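Local coordinates for glucose import ATP-binding protein GlcV (Sulfolobus solfataricus, PDB 1OXX) that powers glucose uptake as the ATP-hydrolysing subunit of an ABC transporter, coupling energy from ATP to passage of the sugar across the cell membrane, at residues A92-P95 with E101-A104; R67-A70 with I76-P79; E166-L171 with S178-V183. The protein carries 1 engineered substitution. All coordinates share one frame; numbering follows the deposited sequence. Where two conformers were deposited one is given.

Contact 1 (A92-P95 with E101-A104); sequences ALYP and ENIA
Tyr94 and Asn102 are the points where the two backbones come closest, their CA atoms 6.5 Å apart. Residues 92-94 run in an extended conformation, presenting N and O of Tyr94 to the helix that carries residues 101-104. At that distance the backbones do not bond to each other directly, and the amide of Asn102 bridges them. It grips a single residue twice: OD1 of Asn102 accepts from Tyr94 N at 2.8 Å, with 158° at the hydrogen, while Asn102 ND2 gives to Tyr94 O at 3.1 Å in an almost straight bond of 177°. Each acceptor is met on a lone pair in its carbonyl plane, and Tyr94 O lies practically in the Asn102 amide plane, so the pair of bonds fixes the flip of the amide. Asn102 chi1 is -95°, off a staggered value, and this carries the amide across to the loop. The same OD1 sits in plane at the Tyr94 ring edge, 3.7 Å from Tyr94 CD1. Leu93 adds a smaller contact, its CB 3.8 Å from Asn102 OD1, the two side chains crossing at about a right angle. The second N-H of ND2 is taken by Thr98 O, so this buried nitrogen has two acceptors. The loop follows strand 84-88 and the Q-loop glutamine of the ABC-ATPase, Gln89, inferred to bind ATP. Asn102 ties it to helix 99-104, while Leu93 packs on Val149 and Arg153 of helix 143-155 and Ile103 reaches both that helix and helix 114-127.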
# COMPACT_ATOMS: atom_id res chain seq x y z
N ALA A 92 -6.12 9.94 16.66
CA ALA A 92 -6.69 9.00 17.61
C ALA A 92 -8.06 9.42 18.12
O ALA A 92 -8.54 10.52 17.87
CB ALA A 92 -5.74 8.81 18.77
N LEU A 93 -8.70 8.51 18.82
CA LEU A 93 -9.95 8.86 19.48
C LEU A 93 -9.62 9.71 20.71
O LEU A 93 -8.53 9.60 21.27
CB LEU A 93 -10.70 7.60 19.91
CG LEU A 93 -11.09 6.63 18.80
CD1 LEU A 93 -11.72 5.38 19.39
CD2 LEU A 93 -12.05 7.31 17.85
N TYR A 94 -10.53 10.59 21.12
CA TYR A 94 -10.32 11.39 22.31
C TYR A 94 -10.54 10.47 23.50
O TYR A 94 -11.62 9.92 23.67
CB TYR A 94 -11.31 12.55 22.38
CG TYR A 94 -10.98 13.71 21.48
CD1 TYR A 94 -11.58 13.83 20.24
CD2 TYR A 94 -10.07 14.68 21.88
CE1 TYR A 94 -11.28 14.91 19.41
CE2 TYR A 94 -9.77 15.76 21.06
CZ TYR A 94 -10.38 15.87 19.83
OH TYR A 94 -10.08 16.94 19.01
N PRO A 95 -9.52 10.30 24.33
CA PRO A 95 -9.58 9.32 25.41
C PRO A 95 -10.63 9.61 26.47
O PRO A 95 -11.08 8.65 27.11
CB PRO A 95 -8.16 9.38 26.00
CG PRO A 95 -7.67 10.74 25.62
CD PRO A 95 -8.20 10.98 24.26
N GLU A 101 -19.64 10.33 22.15
CA GLU A 101 -19.12 11.68 22.11
C GLU A 101 -18.07 11.83 21.02
O GLU A 101 -17.97 12.87 20.36
CB GLU A 101 -18.54 12.03 23.48
CG GLU A 101 -19.59 12.22 24.57
CD GLU A 101 -19.01 12.55 25.93
OE1 GLU A 101 -18.11 11.83 26.41
OE2 GLU A 101 -19.47 13.55 26.54
N ASN A 102 -17.26 10.79 20.82
CA ASN A 102 -16.25 10.82 19.77
C ASN A 102 -16.90 10.89 18.39
O ASN A 102 -16.44 11.62 17.52
CB ASN A 102 -15.36 9.58 19.85
CG ASN A 102 -14.10 9.83 20.64
OD1 ASN A 102 -13.15 10.45 20.14
ND2 ASN A 102 -14.08 9.37 21.89
N ILE A 103 -17.96 10.12 18.18
CA ILE A 103 -18.63 10.08 16.90
C ILE A 103 -19.44 11.37 16.66
O ILE A 103 -19.53 11.84 15.52
CB ILE A 103 -19.51 8.84 16.79
CG1 ILE A 103 -18.65 7.57 16.91
CG2 ILE A 103 -20.29 8.83 15.47
CD1 ILE A 103 -19.48 6.27 17.10
N ALA A 104 -19.98 11.94 17.72
CA ALA A 104 -20.78 13.16 17.61
C ALA A 104 -19.93 14.40 17.39
O ALA A 104 -20.43 15.42 16.89
CB ALA A 104 -21.59 13.34 18.84

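Contact 2 (R67-A70 with I76-P79); sequences RLVA and IVPP
Ile76 lies across the strand residues Leu68 and Val69, and its side chain follows them from backbone oxygens to a methyl. CB begins 3.5 Å from Val69 O, the CG2 branch rests 3.3 Å from Leu68 O, and the long branch, extended at chi2 170°, carries CD1 to the end of Leu68. There Ile76 CD1 meets Leu68 CD2 at 3.3 Å, closer than usual for two methyls, while Leu68 CG also lies beside it. The backbone is held here by two bonds: Ile76 N and Val77 N both donate to Val69 O, at 2.9 and 3.0 Å respectively. Both donors approach from one face of the carbonyl plane; the Val77 bond is the straighter, 172° against 150°. On its other side Val69 forms a classic beta bulge with Ala70, the two facing Leu62 of strand 61-64. The site thus belongs to the antiparallel beta subdomain of the ABC-ATPase, where strand 67-71 turns into strand 74-75 and the chain leaves toward strand 84-88. Val77 packs obliquely against Val69, with Val77 CB 3.8 Å from Val69 CG1. Beyond the pair, Val77 O accepts a hydrogen bond from Arg82 NE.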
# COMPACT_ATOMS: atom_id res chain seq x y z
N ARG A 67 -13.83 22.26 -8.64
CA ARG A 67 -13.61 23.32 -7.68
C ARG A 67 -12.15 23.32 -7.24
O ARG A 67 -11.62 22.30 -6.81
CB ARG A 67 -14.58 23.23 -6.48
CG ARG A 67 -15.83 22.45 -6.88
CD ARG A 67 -16.76 22.08 -5.71
NE ARG A 67 -16.45 20.74 -5.23
CZ ARG A 67 -17.19 19.67 -5.49
NH1 ARG A 67 -18.31 19.78 -6.18
NH2 ARG A 67 -16.81 18.49 -5.03
N LEU A 68 -11.50 24.47 -7.39
CA LEU A 68 -10.11 24.62 -6.95
C LEU A 68 -10.08 24.71 -5.43
O LEU A 68 -10.61 25.66 -4.83
CB LEU A 68 -9.50 25.87 -7.58
CG LEU A 68 -8.05 26.19 -7.21
CD1 LEU A 68 -7.09 25.18 -7.83
CD2 LEU A 68 -7.71 27.61 -7.64
N VAL A 69 -9.49 23.71 -4.78
CA VAL A 69 -9.44 23.68 -3.33
C VAL A 69 -8.09 24.13 -2.73
O VAL A 69 -8.02 24.46 -1.55
CB VAL A 69 -9.84 22.29 -2.77
CG1 VAL A 69 -11.25 21.92 -3.20
CG2 VAL A 69 -8.86 21.22 -3.24
N ALA A 70 -7.03 24.10 -3.53
CA ALA A 70 -5.72 24.57 -3.09
C ALA A 70 -4.87 24.87 -4.30
O ALA A 70 -5.00 24.23 -5.34
CB ALA A 70 -5.05 23.54 -2.20
N ILE A 76 -7.63 27.12 -0.37
CA ILE A 76 -8.81 27.82 -0.89
C ILE A 76 -10.10 27.32 -0.28
O ILE A 76 -10.98 28.12 0.06
CB ILE A 76 -8.83 27.74 -2.41
CG1 ILE A 76 -7.61 28.48 -2.97
CG2 ILE A 76 -10.10 28.37 -2.97
CD1 ILE A 76 -7.38 28.27 -4.43
N VAL A 77 -10.21 26.00 -0.15
CA VAL A 77 -11.31 25.34 0.52
C VAL A 77 -10.71 24.52 1.66
O VAL A 77 -9.95 23.59 1.42
CB VAL A 77 -12.07 24.39 -0.43
CG1 VAL A 77 -13.15 23.64 0.33
CG2 VAL A 77 -12.62 25.15 -1.64
N PRO A 78 -11.01 24.86 2.91
CA PRO A 78 -10.46 24.15 4.07
C PRO A 78 -11.04 22.75 4.26
O PRO A 78 -12.07 22.44 3.65
CB PRO A 78 -10.86 25.08 5.21
CG PRO A 78 -12.17 25.56 4.76
CD PRO A 78 -11.92 25.95 3.32
N PRO A 79 -10.41 21.90 5.08
CA PRO A 79 -10.87 20.51 5.22
C PRO A 79 -12.35 20.34 5.54
O PRO A 79 -13.01 19.48 4.96
CB PRO A 79 -10.01 19.96 6.37
CG PRO A 79 -8.88 20.88 6.53
CD PRO A 79 -9.24 22.19 5.92

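Contact 3 (E166-L171 with S178-V183); sequences EPFSNL and SARALV
Phe168 carries this contact, with Ala179 and Arg180 as its chief partners on the helix. Its CG stands anti to the carbonyl carbon and beside the backbone N (chi1 -47°), which turns the ring out of a loop of two overlapping type I turns and onto the helix at Ala179, Arg180 and, one turn on, Val183. Arg180 passes over one face: its CG stands 4.0 Å from the centroid of the Phe168 ring, 27° off the ring normal, a CH-pi contact. Pro167 CG lies over the opposite face, offset toward the rim, so the ring is sandwiched between its own neighbour and the helix. Ala179 CB meets Phe168 CD2 at 3.6 Å, and Val183 CG2 lies in plane at the ring edge, 3.8 Å from Phe168 CE2. Leu171 CD1 also presses on the Ala179 methyl, a tight 3.5 Å from Ala179 CB. Arg180, extended from CG to NE, carries its guanidinium to salt bridges with Asp203 and Asp177. A serine in place of Phe168 would probably open a gap between Pro167 and Arg180 CG and take the aromatic cover from Ala179 and Val183. Glu166, inferred to bind ATP, follows the Walker B strand; Ser169 OG donates to its OE1, and its OE2 is bonded to His199 ND1. Strand 161-165 leads through this loop, the D-loop region of ABC-ATPases, into helix 176-190, with Phe168 also touching Asp203 and Ile207 of helix 201-207 and Gln147 of helix 143-155, and Val183 resting on Leu194 of strand 193-198.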
# COMPACT_ATOMS: atom_id res chain seq x y z
N GLU A 166 -2.49 4.55 6.67
CA GLU A 166 -2.08 3.47 7.58
C GLU A 166 -3.23 3.09 8.49
O GLU A 166 -3.07 2.98 9.70
CB GLU A 166 -0.91 3.92 8.46
CG GLU A 166 0.39 4.13 7.72
CD GLU A 166 1.06 2.82 7.34
OE1 GLU A 166 0.88 1.83 8.08
OE2 GLU A 166 1.77 2.80 6.32
N PRO A 167 -4.40 2.86 7.91
CA PRO A 167 -5.63 2.71 8.70
C PRO A 167 -5.74 1.45 9.54
O PRO A 167 -6.61 1.43 10.42
CB PRO A 167 -6.70 2.65 7.62
CG PRO A 167 -6.00 2.05 6.48
CD PRO A 167 -4.67 2.75 6.47
N PHE A 168 -4.92 0.43 9.28
CA PHE A 168 -5.07 -0.85 9.98
C PHE A 168 -3.87 -1.18 10.82
O PHE A 168 -3.77 -2.26 11.39
CB PHE A 168 -5.29 -1.96 8.95
CG PHE A 168 -6.31 -1.63 7.93
CD1 PHE A 168 -5.98 -1.58 6.60
CD2 PHE A 168 -7.61 -1.33 8.32
CE1 PHE A 168 -6.93 -1.24 5.66
CE2 PHE A 168 -8.54 -1.00 7.40
CZ PHE A 168 -8.21 -0.97 6.06
N SER A 169 -2.95 -0.23 10.91
CA SER A 169 -1.68 -0.49 11.57
C SER A 169 -1.76 -0.55 13.09
O SER A 169 -0.80 -0.97 13.72
CB SER A 169 -0.64 0.52 11.10
OG SER A 169 -0.53 0.47 9.68
N ASN A 170 -2.89 -0.17 13.68
CA ASN A 170 -3.04 -0.28 15.14
C ASN A 170 -3.50 -1.67 15.53
O ASN A 170 -3.43 -2.06 16.69
CB ASN A 170 -4.07 0.73 15.66
CG ASN A 170 -3.53 2.14 15.74
OD1 ASN A 170 -2.32 2.36 15.62
ND2 ASN A 170 -4.42 3.10 15.94
N LEU A 171 -3.99 -2.41 14.55
CA LEU A 171 -4.58 -3.71 14.80
C LEU A 171 -3.57 -4.82 14.74
O LEU A 171 -2.58 -4.74 14.01
CB LEU A 171 -5.64 -4.02 13.75
CG LEU A 171 -6.88 -3.14 13.74
CD1 LEU A 171 -7.74 -3.43 12.52
CD2 LEU A 171 -7.68 -3.36 15.03
N SER A 178 -10.25 -8.61 8.47
CA SER A 178 -11.61 -8.20 8.81
C SER A 178 -11.80 -6.69 8.61
O SER A 178 -12.81 -6.25 8.07
CB SER A 178 -11.92 -8.54 10.28
OG SER A 178 -10.63 -8.57 10.86
N ALA A 179 -10.81 -5.90 9.03
CA ALA A 179 -10.89 -4.45 8.94
C ALA A 179 -10.85 -4.02 7.49
O ALA A 179 -11.54 -3.10 7.09
CB ALA A 179 -9.76 -3.83 9.71
N ARG A 180 -10.02 -4.68 6.69
CA ARG A 180 -9.98 -4.34 5.27
C ARG A 180 -11.32 -4.64 4.60
O ARG A 180 -11.80 -3.88 3.76
CB ARG A 180 -8.88 -5.11 4.55
CG ARG A 180 -7.47 -4.75 4.97
CD ARG A 180 -6.41 -5.77 4.55
NE ARG A 180 -5.09 -5.39 5.02
CZ ARG A 180 -4.23 -6.22 5.62
NH1 ARG A 180 -4.54 -7.49 5.80
NH2 ARG A 180 -3.06 -5.76 6.02
N ALA A 181 -11.91 -5.78 4.96
CA ALA A 181 -13.21 -6.16 4.42
C ALA A 181 -14.30 -5.15 4.80
O ALA A 181 -15.16 -4.83 3.99
CB ALA A 181 -13.58 -7.55 4.89
N LEU A 182 -14.24 -4.63 6.01
CA LEU A 182 -15.22 -3.65 6.45
C LEU A 182 -15.09 -2.37 5.62
O LEU A 182 -16.09 -1.81 5.19
CB LEU A 182 -15.08 -3.35 7.94
CG LEU A 182 -16.03 -2.28 8.47
CD1 LEU A 182 -17.47 -2.73 8.30
CD2 LEU A 182 -15.73 -1.97 9.94
N VAL A 183 -13.86 -1.93 5.39
CA VAL A 183 -13.66 -0.71 4.59
C VAL A 183 -14.19 -0.92 3.17
O VAL A 183 -14.80 -0.02 2.61
CB VAL A 183 -12.18 -0.29 4.57
CG1 VAL A 183 -11.93 0.72 3.47
CG2 VAL A 183 -11.80 0.28 5.91

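Along the chain contact 2 comes first, then contacts 1 and 3, none touching another. Contacts 1 and 3 are the nearer pair, with centres 18 Å and nearest atoms about 7 Å apart; both also pack on helix 143-155. Gln89, an inferred ATP-binding residue, lies near both: its side chain is about 8 Å from that of Phe168 and about 11 Å from that of Leu93. Contact 3 itself holds Glu166, another inferred ATP ligand. Contact 2 stands apart in the antiparallel beta subdomain, its centre 26 Å from contact 1 and 29 Å from contact 3, yet the Ala70 side chain is about 12 Å from that of Thr46, an inferred ATP-binding residue just after the P-loop.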